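Beta-1,3-glucanosyltransferase (PDB 4WTP) belongs to glycoside hydrolase family 17 and folds as a single-chain beta/alpha barrel, an eight-stranded parallel sheet with helices packed outside it. Local coordinates at residues L145-Y148 against I149-V152; T105-N108 against E109-A112; T165-V168 against Y169-P173; V76-Q79 against A80-L84; T202-S205 against H206-Q209. One frame throughout, in Å; residues are numbered along the deposited sequence. Where two conformers were deposited one is given.

Interaction 1. Residues L145-Y148 against I149-V152; sequences LANY and IKQV
Val152 lies against the ring of Tyr148 one helical turn earlier. Its CG2 methyl sits over one ring face, 4.1 Å from the ring centroid and displaced toward the rim, a CH-pi contact. The Tyr148 CG stands anti to the backbone N (chi1 -177°), which sends the ring outward from the helix with one face turned to Val152. Leu145 CG meets Ile149 CD1 at 3.8 Å on the same tightly packed, buried side. The residues belong to helix 142-156, the helix of a beta-alpha-beta unit between strands 125-132 and 163-167. Tyr148, Ile149 and Val152 all rest on Val130 of strand 125-132. The hydroxyl of Tyr148 reaches across to helix 104-119 and hydrogen-bonds Phe106 O. Four i to i+4 backbone bonds run beneath the side chains, among them Val152 N to Tyr148 O at 2.9 Å and Ile149 N to Leu145 O at 2.9 Å. The other side is looser and more polar. Asn147 and Lys150 run side by side in the same direction, yet Asn147 OD1 and Lys150 NZ stay 3.6 Å apart. Asn147 OD1 is hydrogen-bonded to Gln143 NE2. The exposed Gln151 chain passes Asn147 O, with its CG 3.4 Å from that oxygen.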
loop_
_atom_site.group_PDB
_atom_site.type_symbol
_atom_site.label_atom_id
_atom_site.label_comp_id
_atom_site.label_asym_id
_atom_site.label_seq_id
_atom_site.Cartn_x
_atom_site.Cartn_y
_atom_site.Cartn_z
ATOM N N LEU A 145 5.698 19.133 4.127
ATOM C CA LEU A 145 5.236 18.027 3.328
ATOM C C LEU A 145 4.456 18.504 2.105
ATOM O O LEU A 145 4.692 18.041 0.986
ATOM C CB LEU A 145 4.409 17.059 4.178
ATOM C CG LEU A 145 3.870 15.871 3.387
ATOM C CD1 LEU A 145 4.998 15.031 2.793
ATOM C CD2 LEU A 145 3.016 15.033 4.326
ATOM N N ALA A 146 3.578 19.480 2.319
ATOM C CA ALA A 146 2.811 20.037 1.207
ATOM C C ALA A 146 3.717 20.620 0.117
ATOM O O ALA A 146 3.525 20.363 -1.090
ATOM C CB ALA A 146 1.853 21.103 1.701
ATOM N N ASN A 147 4.726 21.390 0.538
ATOM C CA ASN A 147 5.696 21.935 -0.414
ATOM C C ASN A 147 6.444 20.847 -1.195
ATOM O O ASN A 147 6.680 20.985 -2.409
ATOM C CB ASN A 147 6.673 22.827 0.334
ATOM C CG ASN A 147 6.007 24.092 0.858
ATOM O OD1 ASN A 147 4.885 24.435 0.460
ATOM N ND2 ASN A 147 6.682 24.775 1.769
ATOM N N TYR A 148 6.821 19.767 -0.510
ATOM C CA TYR A 148 7.539 18.690 -1.154
ATOM C C TYR A 148 6.620 18.004 -2.184
ATOM O O TYR A 148 7.048 17.708 -3.318
ATOM C CB TYR A 148 7.992 17.694 -0.092
ATOM C CG TYR A 148 8.824 16.554 -0.608
ATOM C CD1 TYR A 148 10.142 16.749 -0.981
ATOM C CD2 TYR A 148 8.295 15.275 -0.717
ATOM C CE1 TYR A 148 10.929 15.692 -1.422
ATOM C CE2 TYR A 148 9.061 14.222 -1.183
ATOM C CZ TYR A 148 10.379 14.433 -1.518
ATOM O OH TYR A 148 11.117 13.373 -1.956
ATOM N N ILE A 149 5.363 17.774 -1.805
ATOM C CA ILE A 149 4.394 17.190 -2.730
ATOM C C ILE A 149 4.244 18.047 -3.978
ATOM O O ILE A 149 4.210 17.533 -5.108
ATOM C CB ILE A 149 3.019 16.954 -2.048
ATOM C CG1 ILE A 149 3.173 15.927 -0.928
ATOM C CG2 ILE A 149 1.964 16.562 -3.091
ATOM C CD1 ILE A 149 2.027 15.902 0.071
ATOM N N LYS A 150 4.134 19.356 -3.776
ATOM C CA LYS A 150 4.018 20.285 -4.896
ATOM C C LYS A 150 5.203 20.103 -5.869
ATOM O O LYS A 150 5.019 20.054 -7.097
ATOM C CB LYS A 150 3.959 21.722 -4.354
ATOM C CG LYS A 150 3.875 22.828 -5.397
ATOM C CD LYS A 150 3.431 24.139 -4.754
ATOM C CE LYS A 150 3.837 24.256 -3.282
ATOM N NZ LYS A 150 5.175 24.873 -3.063
ATOM N N GLN A 151 6.420 20.020 -5.323
ATOM C CA GLN A 151 7.638 19.808 -6.127
ATOM C C GLN A 151 7.634 18.458 -6.853
ATOM O O GLN A 151 8.009 18.360 -8.017
ATOM C CB GLN A 151 8.888 19.949 -5.258
ATOM C CG GLN A 151 9.113 21.377 -4.776
ATOM C CD GLN A 151 9.990 21.474 -3.538
ATOM O OE1 GLN A 151 10.420 20.464 -2.970
ATOM N NE2 GLN A 151 10.263 22.704 -3.109
ATOM N N VAL A 152 7.179 17.398 -6.189
ATOM C CA VAL A 152 7.069 16.095 -6.820
ATOM C C VAL A 152 6.041 16.088 -7.958
ATOM O O VAL A 152 6.298 15.541 -9.052
ATOM C CB VAL A 152 6.772 14.993 -5.776
ATOM C CG1 VAL A 152 6.469 13.680 -6.464
ATOM C CG2 VAL A 152 7.953 14.857 -4.817
#

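Interaction 2. Residues T105-N108 against E109-A112; sequences TFDN and EMNA
Helix 104-119 carries this contact near its N-terminal end, where Glu109 curls back over the carbonyl oxygen of Thr105. Glu109 N donates to Thr105 O at 2.8 Å. The side chain of Glu109 follows the same oxygen, with CB 3.2 Å from Thr105 O. Its CG lies beside the backbone N (chi1 -73°) and a bend at chi2 turns the carboxylate off the helix. Both carboxylate oxygens are held elsewhere: OE1 takes the backbone N-H groups of Trp99 and Leu74, and OE2 bonds Ser75 OG. This buried acid thus ties the helix to the loops that follow strands 68-71 and 93-98. The helix is the middle element of a beta-alpha-beta unit from strand 93-98 to strand 125-132. Met110 N donates to Phe106 O at 3.1 Å. Asp107 and Met110 lie side by side and point the same way, but Asp107 OD1 comes no nearer to Met110 CE than 4.2 Å. Asp107, Asn108 and Asn111 are the exposed residues. The Asn111 amide folds over Asp107 O. Its ND2 is 3.0 Å from that oxygen at a poor angle for a hydrogen bond. The backbone N of Asn111 bonds Asp107 O instead, at 2.9 Å. Ala112 N reaches Asn108 O at 3.0 Å.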
loop_
_atom_site.group_PDB
_atom_site.type_symbol
_atom_site.label_atom_id
_atom_site.label_comp_id
_atom_site.label_asym_id
_atom_site.label_seq_id
_atom_site.Cartn_x
_atom_site.Cartn_y
_atom_site.Cartn_z
ATOM N N THR A 105 16.189 11.709 3.242
ATOM C CA THR A 105 15.308 10.975 2.354
ATOM C C THR A 105 14.556 11.859 1.365
ATOM O O THR A 105 14.186 11.375 0.304
ATOM C CB THR A 105 14.309 10.085 3.123
ATOM O OG1 THR A 105 13.426 10.890 3.924
ATOM C CG2 THR A 105 15.063 9.071 3.963
ATOM N N PHE A 106 14.293 13.118 1.722
ATOM C CA PHE A 106 13.490 13.992 0.827
ATOM C C PHE A 106 14.233 14.235 -0.480
ATOM O O PHE A 106 13.726 13.949 -1.553
ATOM C CB PHE A 106 13.139 15.313 1.504
ATOM C CG PHE A 106 12.162 15.169 2.639
ATOM C CD1 PHE A 106 10.809 15.154 2.380
ATOM C CD2 PHE A 106 12.597 15.036 3.961
ATOM C CE1 PHE A 106 9.899 15.027 3.413
ATOM C CE2 PHE A 106 11.689 14.902 4.998
ATOM C CZ PHE A 106 10.335 14.895 4.720
ATOM N N ASP A 107 15.455 14.750 -0.400
ATOM C CA ASP A 107 16.220 14.994 -1.614
ATOM C C ASP A 107 16.616 13.702 -2.290
ATOM O O ASP A 107 16.621 13.619 -3.520
ATOM C CB ASP A 107 17.494 15.786 -1.324
ATOM C CG ASP A 107 17.241 17.281 -1.159
ATOM O OD1 ASP A 107 16.197 17.775 -1.635
ATOM O OD2 ASP A 107 18.100 17.966 -0.558
ATOM N N ASN A 108 16.922 12.675 -1.505
ATOM C CA ASN A 108 17.392 11.435 -2.075
ATOM C C ASN A 108 16.302 10.672 -2.844
ATOM O O ASN A 108 16.545 10.129 -3.917
ATOM C CB ASN A 108 18.038 10.545 -1.021
ATOM C CG ASN A 108 18.794 9.390 -1.640
ATOM O OD1 ASN A 108 19.861 9.569 -2.236
ATOM N ND2 ASN A 108 18.231 8.202 -1.537
ATOM N N GLU A 109 15.097 10.632 -2.287
ATOM C CA GLU A 109 13.966 9.986 -3.000
ATOM C C GLU A 109 13.564 10.841 -4.203
ATOM O O GLU A 109 13.181 10.277 -5.240
ATOM C CB GLU A 109 12.757 9.706 -2.086
ATOM C CG GLU A 109 12.970 8.549 -1.120
ATOM C CD GLU A 109 12.864 7.189 -1.808
ATOM O OE1 GLU A 109 11.777 6.556 -1.827
ATOM O OE2 GLU A 109 13.885 6.735 -2.360
ATOM N N MET A 110 13.636 12.166 -4.072
ATOM C CA MET A 110 13.356 13.030 -5.221
ATOM C C MET A 110 14.312 12.785 -6.393
ATOM O O MET A 110 13.908 12.726 -7.574
ATOM C CB MET A 110 13.397 14.477 -4.794
ATOM C CG MET A 110 13.145 15.477 -5.896
ATOM S SD MET A 110 12.993 17.200 -5.364
ATOM C CE MET A 110 14.674 17.812 -5.535
ATOM N N ASN A 111 15.597 12.653 -6.073
ATOM C CA ASN A 111 16.593 12.298 -7.088
ATOM C C ASN A 111 16.350 10.915 -7.672
ATOM O O ASN A 111 16.527 10.691 -8.888
ATOM C CB ASN A 111 18.013 12.384 -6.505
ATOM C CG ASN A 111 18.401 13.798 -6.128
ATOM O OD1 ASN A 111 18.002 14.764 -6.785
ATOM N ND2 ASN A 111 19.196 13.931 -5.063
ATOM N N ALA A 112 15.965 9.961 -6.834
ATOM C CA ALA A 112 15.644 8.615 -7.318
ATOM C C ALA A 112 14.480 8.677 -8.306
ATOM O O ALA A 112 14.489 7.962 -9.326
ATOM C CB ALA A 112 15.272 7.695 -6.165
#

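Interaction 3. Residues T165-V168 against Y169-P173; sequences TADV and YYKFP
Val168 and Tyr169 open a type I beta turn, Val168 to Lys171, that leads out of strand 163-167. This strand belongs to the parallel barrel, and the turn is part of the loop from the strand to helix 174-177. Tyr169 comes first. Its CB lies 3.7 Å from Val168 C, while its ring leads away from the strand to stack on His206 of helix 196-212. Tyr170 follows. The CG of Tyr170 sits between its backbone N and carbonyl carbon (chi1 53°), which brings the ring back beside Val168. The CG2 methyl of Val168 then lies over one ring face, 3.7 Å from the centroid and 16° off the ring normal, a CH-pi contact. The CD1 edge of Tyr170 also stands over the centre of a Tyr169 ring face. Lys171 closes the turn through its backbone N, 3.1 Å from Val168 O. Its CB packs 3.6 Å from Asp167 CG, and its CG meets the same Val168 CG2 that covers Tyr170. The Asp167 carboxylate accepts the next backbone N-H, OD1 using its anti lone pair for Val168 N. OD2 has weak hydrogen bonds to the backbone N atoms of Leu135 and Tyr136. Phe172 is buried and turns back along the strand, passing Thr165 in the opposite direction. Its CE2 lies 3.5 Å from Val168 O. Farther along the ring, Thr165 O lies at the edge in plane, 3.8 Å from Phe172 CE1.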
loop_
_atom_site.group_PDB
_atom_site.type_symbol
_atom_site.label_atom_id
_atom_site.label_comp_id
_atom_site.label_asym_id
_atom_site.label_seq_id
_atom_site.Cartn_x
_atom_site.Cartn_y
_atom_site.Cartn_z
ATOM N N THR A 165 -0.606 11.113 -0.926
ATOM C CA THR A 165 0.176 10.666 0.209
ATOM C C THR A 165 -0.655 9.664 0.985
ATOM O O THR A 165 -1.880 9.641 0.848
ATOM C CB THR A 165 0.616 11.851 1.069
ATOM O OG1 THR A 165 1.713 11.441 1.909
ATOM C CG2 THR A 165 -0.572 12.410 1.867
ATOM N N ALA A 166 0.022 8.805 1.735
ATOM C CA ALA A 166 -0.672 7.812 2.560
ATOM C C ALA A 166 -0.457 8.139 4.032
ATOM O O ALA A 166 0.671 8.443 4.428
ATOM C CB ALA A 166 -0.107 6.416 2.272
ATOM N N ASP A 167 -1.526 8.104 4.818
ATOM C CA ASP A 167 -1.381 8.326 6.252
ATOM C C ASP A 167 -2.573 7.767 6.976
ATOM O O ASP A 167 -3.510 7.277 6.353
ATOM C CB ASP A 167 -1.149 9.822 6.572
ATOM C CG ASP A 167 -0.156 10.029 7.732
ATOM O OD1 ASP A 167 -0.207 9.276 8.707
ATOM O OD2 ASP A 167 0.725 10.917 7.653
ATOM N N VAL A 168 -2.559 7.886 8.300
ATOM C CA VAL A 168 -3.658 7.414 9.125
ATOM C C VAL A 168 -4.836 8.359 9.028
ATOM O O VAL A 168 -4.706 9.486 8.511
ATOM C CB VAL A 168 -3.224 7.220 10.588
ATOM C CG1 VAL A 168 -2.136 6.175 10.642
ATOM C CG2 VAL A 168 -2.765 8.534 11.207
ATOM N N TYR A 169 -5.993 7.921 9.509
ATOM C CA TYR A 169 -7.231 8.595 9.127
ATOM C C TYR A 169 -7.373 10.024 9.653
ATOM O O TYR A 169 -8.138 10.812 9.082
ATOM C CB TYR A 169 -8.450 7.757 9.485
ATOM C CG TYR A 169 -8.760 7.663 10.968
ATOM C CD1 TYR A 169 -9.583 8.611 11.594
ATOM C CD2 TYR A 169 -8.255 6.611 11.726
ATOM C CE1 TYR A 169 -9.871 8.511 12.952
ATOM C CE2 TYR A 169 -8.529 6.505 13.082
ATOM C CZ TYR A 169 -9.335 7.462 13.681
ATOM O OH TYR A 169 -9.626 7.356 15.017
ATOM N N TYR A 170 -6.617 10.338 10.706
ATOM C CA TYR A 170 -6.681 11.650 11.350
ATOM C C TYR A 170 -5.483 12.555 10.980
ATOM O O TYR A 170 -5.256 13.575 11.639
ATOM C CB TYR A 170 -6.805 11.442 12.871
ATOM C CG TYR A 170 -5.742 10.545 13.470
ATOM C CD1 TYR A 170 -5.916 9.153 13.542
ATOM C CD2 TYR A 170 -4.572 11.085 13.985
ATOM C CE1 TYR A 170 -4.944 8.336 14.096
ATOM C CE2 TYR A 170 -3.583 10.277 14.525
ATOM C CZ TYR A 170 -3.781 8.909 14.608
ATOM O OH TYR A 170 -2.798 8.109 15.142
ATOM N N LYS A 171 -4.702 12.199 9.959
ATOM C CA LYS A 171 -3.520 12.981 9.548
ATOM C C LYS A 171 -3.574 13.449 8.082
ATOM O O LYS A 171 -2.644 13.258 7.298
ATOM C CB LYS A 171 -2.262 12.161 9.759
ATOM C CG LYS A 171 -1.839 12.031 11.202
ATOM C CD LYS A 171 -1.553 13.383 11.828
ATOM C CE LYS A 171 -0.918 13.168 13.179
ATOM N NZ LYS A 171 -0.579 14.470 13.807
ATOM N N PHE A 172 -4.676 14.082 7.733
ATOM C CA PHE A 172 -4.830 14.697 6.414
ATOM C C PHE A 172 -5.183 16.192 6.566
ATOM O O PHE A 172 -6.311 16.595 6.327
ATOM C CB PHE A 172 -5.862 13.949 5.586
ATOM C CG PHE A 172 -5.331 12.660 5.016
ATOM C CD1 PHE A 172 -4.589 12.680 3.830
ATOM C CD2 PHE A 172 -5.545 11.432 5.667
ATOM C CE1 PHE A 172 -4.085 11.492 3.286
ATOM C CE2 PHE A 172 -5.041 10.255 5.121
ATOM C CZ PHE A 172 -4.304 10.294 3.955
ATOM N N PRO A 173 -4.214 17.021 6.984
ATOM C CA PRO A 173 -4.477 18.455 7.171
ATOM C C PRO A 173 -4.675 19.130 5.818
ATOM O O PRO A 173 -4.117 18.700 4.794
ATOM C CB PRO A 173 -3.200 18.949 7.835
ATOM C CG PRO A 173 -2.146 18.002 7.325
ATOM C CD PRO A 173 -2.821 16.664 7.307
#

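Interaction 4. Residues V76-Q79 against A80-L84; sequences VCNQ and ASLAL
Asn78 and Leu82 cross at about a right angle, with Asn78 ND2 3.9 Å from Leu82 CD1. A chi1 of -162° brings the Asn78 amide alongside Ser81. There Asn78 OD1 packs 3.6 Å from Ser81 CB. Two waters bridge the polar groups of these residues. Water 1 donates to Asn78 OD1 at 2.7 Å and accepts from Ser81 N. Water 2 accepts from Asn78 ND2 and lies 2.8 Å from Ser81 OG. Ser81 OG is also bonded to Asn120 ND2. On the more buried side, Gln79 folds the other way. With chi1 at 72° its extended chain runs back toward Val76. Gln79 NE2 bonds Val76 O at 2.9 Å, with the oxygen close to the amide plane. Gln79 N also reaches Val76 O, from the opposite face of the carbonyl plane, and this oxygen is gripped twice. Gln79 OE1 makes weak bonds to the backbone N atoms of Phe72 and Ala73. Leu82 N bonds Asn78 O at 3.2 Å, the first turn of the helix, and Ala83 N follows to Gln79 O at 2.8 Å. Leu82 leans on Val52 and Met55 of helix 52-62. Cys77, just before the cap, is joined to Cys49 by a disulfide. Asn78 holds the N-cap position of helix 79-90, but its side chain reaches the first-turn N-H of Ser81 through a water and makes no direct capping bond. The cap ends the loop leading from strand 68-71 into this helix, a beta-alpha unit of the barrel.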
loop_
_atom_site.group_PDB
_atom_site.type_symbol
_atom_site.label_atom_id
_atom_site.label_comp_id
_atom_site.label_asym_id
_atom_site.label_seq_id
_atom_site.Cartn_x
_atom_site.Cartn_y
_atom_site.Cartn_z
ATOM N N VAL A 76 15.522 2.180 -2.293
ATOM C CA VAL A 76 15.815 0.943 -1.574
ATOM C C VAL A 76 15.743 -0.296 -2.478
ATOM O O VAL A 76 14.698 -0.589 -3.059
ATOM C CB VAL A 76 14.846 0.760 -0.391
ATOM C CG1 VAL A 76 15.080 -0.587 0.260
ATOM C CG2 VAL A 76 14.998 1.875 0.640
ATOM N N CYS A 77 16.861 -1.008 -2.609
ATOM C CA CYS A 77 16.957 -2.221 -3.447
ATOM C C CYS A 77 16.778 -2.002 -4.951
ATOM O O CYS A 77 16.555 -2.955 -5.709
ATOM C CB CYS A 77 15.990 -3.350 -2.981
ATOM S SG CYS A 77 16.400 -4.564 -1.672
ATOM N N ASN A 78 16.834 -0.732 -5.369
ATOM C CA ASN A 78 16.454 -0.359 -6.757
ATOM C C ASN A 78 15.095 -0.960 -7.152
ATOM O O ASN A 78 14.876 -1.357 -8.297
ATOM C CB ASN A 78 17.547 -0.795 -7.748
ATOM C CG ASN A 78 17.445 -0.081 -9.084
ATOM O OD1 ASN A 78 17.029 1.068 -9.145
ATOM N ND2 ASN A 78 17.847 -0.754 -10.157
ATOM N N GLN A 79 14.188 -1.041 -6.169
ATOM C CA GLN A 79 12.970 -1.826 -6.307
ATOM C C GLN A 79 11.967 -1.234 -7.300
ATOM O O GLN A 79 11.253 -1.986 -7.947
ATOM C CB GLN A 79 12.305 -2.061 -4.940
ATOM C CG GLN A 79 11.644 -0.818 -4.348
ATOM C CD GLN A 79 11.172 -1.035 -2.914
ATOM O OE1 GLN A 79 9.969 -1.145 -2.665
ATOM N NE2 GLN A 79 12.109 -1.092 -1.967
ATOM N N ALA A 80 11.948 0.096 -7.408
ATOM C CA ALA A 80 11.020 0.716 -8.368
ATOM C C ALA A 80 11.362 0.357 -9.828
ATOM O O ALA A 80 10.492 -0.038 -10.597
ATOM C CB ALA A 80 10.931 2.212 -8.161
ATOM N N SER A 81 12.637 0.490 -10.200
ATOM C CA SER A 81 13.080 0.112 -11.563
ATOM C C SER A 81 12.857 -1.378 -11.864
ATOM O O SER A 81 12.308 -1.753 -12.920
ATOM C CB SER A 81 14.562 0.459 -11.762
ATOM O OG SER A 81 15.035 0.055 -13.048
ATOM N N LEU A 82 13.185 -2.229 -10.886
ATOM C CA LEU A 82 12.927 -3.672 -11.033
ATOM C C LEU A 82 11.440 -4.013 -11.167
ATOM O O LEU A 82 11.036 -4.776 -12.057
ATOM C CB LEU A 82 13.528 -4.459 -9.869
ATOM C CG LEU A 82 14.892 -5.117 -10.096
ATOM C CD1 LEU A 82 15.902 -4.132 -10.665
ATOM C CD2 LEU A 82 15.397 -5.759 -8.816
ATOM N N ALA A 83 10.615 -3.393 -10.309
ATOM C CA ALA A 83 9.174 -3.667 -10.336
ATOM C C ALA A 83 8.473 -3.140 -11.599
ATOM O O ALA A 83 7.546 -3.756 -12.119
ATOM C CB ALA A 83 8.529 -3.113 -9.080
ATOM N N LEU A 84 8.977 -2.008 -12.115
ATOM C CA LEU A 84 8.486 -1.476 -13.399
ATOM C C LEU A 84 8.728 -2.498 -14.535
ATOM O O LEU A 84 7.843 -2.773 -15.326
ATOM C CB LEU A 84 9.134 -0.106 -13.716
ATOM C CG LEU A 84 8.559 1.074 -12.914
ATOM C CD1 LEU A 84 9.518 2.264 -12.888
ATOM C CD2 LEU A 84 7.201 1.473 -13.489
HETATM O O HOH W 1 14.581 2.011 -8.456
HETATM O O HOH W 2 17.719 0.709 -12.901
#

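Interaction 5. Residues T202-S205 against H206-Q209; sequences TLMS and HYDQ
Thr202 and His206 lie side by side on one flank of their helix and point the same way. Thr202 CG2, placed opposite the backbone N about the CA-CB bond, leans over a face of the imidazole, 3.9 Å from its centroid and 29° off the normal. This is a CH-pi contact, closest at His206 NE2, 3.5 Å from the methyl. The Thr202 carbonyl oxygen also sits over a face of the ring, near its rim. His206 has CG beside its backbone N (chi1 -68°), which lays the ring back along the previous turn. NE2 is hydrogen-bonded to Glu192 OE1. The contact lies within helix 196-212, the crossover helix between strands 182-186 and 219-223 of the barrel. Leu203, His206 and Tyr207 all touch Met185 of the first of these strands. Met204 bends at chi2 and chi3, and its CE comes 3.7 Å from Tyr207 CD2. This holds for one of two Met204 conformers and is therefore doubtful. Tyr207 uses another rotamer than His206, with CG anti to the backbone N (chi1 176°), and its hydroxyl bonds the backbone O of Val219. On the exposed side, Gln209 bends at chi2 and its NE2 gives a hydrogen bond to water 3 at 2.8 Å. That water donates to Ser205 O, which also accepts Gln209 N at 3.2 Å.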
loop_
_atom_site.group_PDB
_atom_site.type_symbol
_atom_site.label_atom_id
_atom_site.label_comp_id
_atom_site.label_asym_id
_atom_site.label_seq_id
_atom_site.Cartn_x
_atom_site.Cartn_y
_atom_site.Cartn_z
ATOM N N THR A 202 -15.247 -0.884 11.127
ATOM C CA THR A 202 -14.403 0.192 11.676
ATOM C C THR A 202 -13.532 0.766 10.562
ATOM O O THR A 202 -13.324 1.976 10.516
ATOM C CB THR A 202 -13.496 -0.357 12.789
ATOM O OG1 THR A 202 -14.312 -0.775 13.882
ATOM C CG2 THR A 202 -12.490 0.677 13.301
ATOM N N LEU A 203 -12.994 -0.083 9.673
ATOM C CA LEU A 203 -12.205 0.396 8.545
ATOM C C LEU A 203 -13.036 1.406 7.746
ATOM O O LEU A 203 -12.550 2.451 7.363
ATOM C CB LEU A 203 -11.834 -0.780 7.643
ATOM C CG LEU A 203 -11.068 -0.368 6.382
ATOM C CD1 LEU A 203 -9.647 0.015 6.768
ATOM C CD2 LEU A 203 -11.023 -1.510 5.387
ATOM N N MET A 204 -14.303 1.092 7.504
ATOM C CA MET A 204 -15.160 1.969 6.723
ATOM C C MET A 204 -15.465 3.288 7.438
ATOM O O MET A 204 -15.537 4.347 6.793
ATOM C CB MET A 204 -16.450 1.239 6.314
ATOM C CG MET A 204 -16.277 0.227 5.180
ATOM S SD MET A 204 -15.731 0.931 3.603
ATOM C CE MET A 204 -16.366 2.597 3.700
ATOM N N SER A 205 -15.646 3.228 8.749
ATOM C CA SER A 205 -15.824 4.449 9.537
ATOM C C SER A 205 -14.605 5.357 9.423
ATOM O O SER A 205 -14.723 6.582 9.274
ATOM C CB SER A 205 -16.110 4.117 10.993
ATOM O OG SER A 205 -17.447 3.698 11.116
ATOM N N HIS A 206 -13.420 4.766 9.483
ATOM C CA HIS A 206 -12.182 5.534 9.343
ATOM C C HIS A 206 -12.078 6.102 7.937
ATOM O O HIS A 206 -11.703 7.282 7.777
ATOM C CB HIS A 206 -10.965 4.677 9.676
ATOM C CG HIS A 206 -10.870 4.281 11.113
ATOM N ND1 HIS A 206 -11.619 4.845 12.083
ATOM C CD2 HIS A 206 -10.044 3.368 11.735
ATOM C CE1 HIS A 206 -11.287 4.298 13.274
ATOM N NE2 HIS A 206 -10.333 3.387 13.056
ATOM N N TYR A 207 -12.489 5.320 6.926
ATOM C CA TYR A 207 -12.523 5.821 5.565
ATOM C C TYR A 207 -13.385 7.074 5.471
ATOM O O TYR A 207 -12.995 8.038 4.841
ATOM C CB TYR A 207 -13.045 4.722 4.631
ATOM C CG TYR A 207 -13.215 5.153 3.206
ATOM C CD1 TYR A 207 -12.122 5.142 2.342
ATOM C CD2 TYR A 207 -14.453 5.617 2.728
ATOM C CE1 TYR A 207 -12.242 5.557 1.041
ATOM C CE2 TYR A 207 -14.574 6.049 1.410
ATOM C CZ TYR A 207 -13.461 5.999 0.565
ATOM O OH TYR A 207 -13.535 6.437 -0.752
ATOM N N ASP A 208 -14.536 7.058 6.131
ATOM C CA ASP A 208 -15.433 8.216 6.049
ATOM C C ASP A 208 -14.811 9.448 6.688
ATOM O O ASP A 208 -15.080 10.562 6.242
ATOM C CB ASP A 208 -16.782 7.897 6.689
ATOM C CG ASP A 208 -17.616 6.951 5.848
ATOM O OD1 ASP A 208 -17.329 6.818 4.634
ATOM O OD2 ASP A 208 -18.573 6.384 6.402
ATOM N N GLN A 209 -13.985 9.267 7.715
ATOM C CA GLN A 209 -13.255 10.405 8.295
ATOM C C GLN A 209 -12.258 10.994 7.297
ATOM O O GLN A 209 -12.056 12.204 7.242
ATOM C CB GLN A 209 -12.527 10.008 9.583
ATOM C CG GLN A 209 -13.479 9.601 10.694
ATOM C CD GLN A 209 -14.208 10.791 11.294
ATOM O OE1 GLN A 209 -13.706 11.922 11.269
ATOM N NE2 GLN A 209 -15.397 10.548 11.833
HETATM O O HOH W 3 -16.462 8.177 10.833
#

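In the fold
Along the chain the order is interaction 4, 2, 1, 3, 5. Interaction 4 lies at the start of helix 79-90. Interactions 2, 1 and 5 lie on helices 104-119, 142-156 and 196-212, outside the parallel sheet. Interaction 3 takes in the end of strand 163-167 of that sheet and the loop after it. Interactions 1 and 2 have centres about 12 Å apart and touch, so neighbouring helices are linked directly. The centres of interactions 3 and 5 are also about 12 Å apart, and the loop touches helix 196-212. Interactions 4 and 5 sit on opposite sides of the chain's centre, with their own centres about 32 Å apart. The five contacts thus sample successive beta-alpha units round the barrel.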